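Soluble secreted antigen MPT53 (PDB 1LU4) probably catalyses the oxidation of reduced, unfolded secreted proteins to form disulfide bonds, as a thioredoxin-fold oxidoreductase. Local coordinates at residues 64-67 and 68-71. Numbering follows the deposited sequence.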
ATOM      1  N   ARG A  64     -11.843   4.276  -4.912  1.00 10.67           N
ATOM      2  CA  ARG A  64     -12.336   5.299  -5.886  1.00 11.32           C
ATOM      3  C   ARG A  64     -12.129   4.834  -7.311  1.00 10.32           C
ATOM      4  O   ARG A  64     -11.885   5.667  -8.202  1.00 10.93           O
ATOM      5  CB  ARG A  64     -11.708   6.657  -5.638  1.00 11.64           C
ATOM      6  CG  ARG A  64     -12.218   7.269  -4.322  1.00 18.32           C
ATOM      7  CD  ARG A  64     -11.827   8.696  -4.345  1.00 21.86           C
ATOM      8  NE  ARG A  64     -12.650   9.551  -5.088  1.00 20.22           N
ATOM      9  CZ  ARG A  64     -12.340  10.829  -5.333  1.00 21.52           C
ATOM     10  NH1 ARG A  64     -11.217  11.341  -4.930  1.00 21.45           N
ATOM     11  NH2 ARG A  64     -13.125  11.597  -5.998  1.00 21.90           N
ATOM     12  N   ALA A  65     -12.286   3.544  -7.569  1.00 10.25           N
ATOM     13  CA  ALA A  65     -12.176   3.068  -8.955  1.00 10.52           C
ATOM     14  C   ALA A  65     -12.864   1.721  -9.065  1.00 10.73           C
ATOM     15  O   ALA A  65     -13.023   1.017  -8.053  1.00 11.95           O
ATOM     16  CB  ALA A  65     -10.713   2.950  -9.408  1.00 12.73           C
ATOM     17  N   ASP A  66     -13.210   1.332 -10.297  1.00 12.35           N
ATOM     18  CA  ASP A  66     -13.749  -0.007 -10.461  1.00 13.97           C
ATOM     19  C   ASP A  66     -12.629  -1.042 -10.404  1.00 11.47           C
ATOM     20  O   ASP A  66     -11.434  -0.761 -10.607  1.00 11.36           O
ATOM     21  CB  ASP A  66     -14.499  -0.152 -11.783  1.00 19.81           C
ATOM     22  CG  ASP A  66     -13.610   0.245 -12.928  1.00 25.12           C
ATOM     23  OD1 ASP A  66     -12.949  -0.601 -13.515  1.00 27.24           O
ATOM     24  OD2 ASP A  66     -13.509   1.458 -13.224  1.00 38.81           O
ATOM     25  N   VAL A  67     -13.039  -2.280 -10.099  1.00 12.28           N
ATOM     26  CA  VAL A  67     -12.014  -3.303  -9.850  1.00 12.53           C
ATOM     27  C   VAL A  67     -11.217  -3.582 -11.096  1.00 12.51           C
ATOM     28  O   VAL A  67     -10.004  -3.826 -11.012  1.00 12.20           O
ATOM     29  CB  VAL A  67     -12.668  -4.579  -9.302  1.00 17.25           C
ATOM     30  CG1 VAL A  67     -11.559  -5.595  -8.933  1.00 32.81           C
ATOM     31  CG2 VAL A  67     -13.512  -4.362  -8.098  1.00 23.99           C
ATOM     32  N   GLY A  68     -11.806  -3.575 -12.276  1.00 13.67           N
ATOM     33  CA  GLY A  68     -11.034  -3.791 -13.475  1.00 15.41           C
ATOM     34  C   GLY A  68      -9.927  -2.772 -13.671  1.00 11.89           C
ATOM     35  O   GLY A  68      -8.831  -3.103 -14.143  1.00 12.47           O
ATOM     36  N   ALA A  69     -10.212  -1.495 -13.332  1.00 12.51           N
ATOM     37  CA  ALA A  69      -9.205  -0.435 -13.461  1.00 11.35           C
ATOM     38  C   ALA A  69      -8.096  -0.666 -12.446  1.00  9.62           C
ATOM     39  O   ALA A  69      -6.898  -0.435 -12.735  1.00 10.03           O
ATOM     40  CB  ALA A  69      -9.856   0.943 -13.279  1.00 14.30           C
ATOM     41  N   MET A  70      -8.479  -1.093 -11.268  1.00  9.39           N
ATOM     42  CA  MET A  70      -7.458  -1.448 -10.247  1.00  8.37           C
ATOM     43  C   MET A  70      -6.580  -2.550 -10.745  1.00  8.28           C
ATOM     44  O   MET A  70      -5.351  -2.509 -10.638  1.00  8.42           O
ATOM     45  CB  MET A  70      -8.124  -1.825  -8.924  1.00  8.96           C
ATOM     46  CG  MET A  70      -8.904  -0.690  -8.269  1.00  9.52           C
ATOM     47  SD  MET A  70      -9.817  -1.354  -6.844  1.00  9.91           S
ATOM     48  CE  MET A  70     -10.469   0.141  -6.140  1.00 10.32           C
ATOM     49  N   GLN A  71      -7.204  -3.590 -11.310  1.00  8.76           N
ATOM     50  CA  GLN A  71      -6.427  -4.741 -11.809  1.00  8.64           C
ATOM     51  C   GLN A  71      -5.518  -4.341 -12.964  1.00  8.69           C
ATOM     52  O   GLN A  71      -4.394  -4.793 -13.070  1.00  9.27           O
ATOM     53  CB  GLN A  71      -7.398  -5.828 -12.299  1.00 10.05           C
ATOM     54  CG  GLN A  71      -8.100  -6.453 -11.110  1.00  9.84           C
ATOM     55  CD  GLN A  71      -9.133  -7.480 -11.524  1.00  9.76           C
ATOM     56  OE1 GLN A  71      -9.570  -7.557 -12.692  1.00 11.33           O
ATOM     57  NE2 GLN A  71      -9.507  -8.319 -10.589  1.00 12.21           N
TER
HETATM   58  O   HOH W   1     -14.399  -3.057 -13.588  1.00 25.85           O
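Asp66, the N-cap residue of helix 67-77, takes a capping hydrogen bond from Ala69 N on its OD1 (2.9 Å). Its chi1 of 55° sets the carboxylate carbon between the backbone N and the carbonyl carbon, which brings OD1 in front of the N-H groups at the start of the helix. The donor comes from above the carboxylate plane, 45° out of it, and the N-H...O angle is a bent 144°. Ala69 CB lies 3.5 Å from the same oxygen. A water donates to OD1 and accepts from Gly68 N (3.0 Å), linking OD1 to a second N-H. The helix N-terminus would probably stabilise the negative charge. Behind the cap, Met70 N donates a hydrogen bond to Asp66 O and Gln71 N to Val67 O (2.8 Å), the first i to i+4 bonds of the helix. Met70, extended beyond CG, slants across the incoming loop and brings CE to 3.3 Å from Ala65 O. Gln71 CG passes 3.2 Å from Val67 O, and its NE2, hydrogen-bonded to Leu12 O, lies beside Val67 CG1. Ala65 and Ala69 touch Pro34, and Trp35 NE1 is hydrogen-bonded to Arg64 O, just ahead of the thioredoxin-type CxxC pair, Cys36 and Cys39, predicted to be redox-active. The turn leads from strand 57-62 into helix 67-77, with Val67 and Met70 resting on Asn85 of strand 82-85.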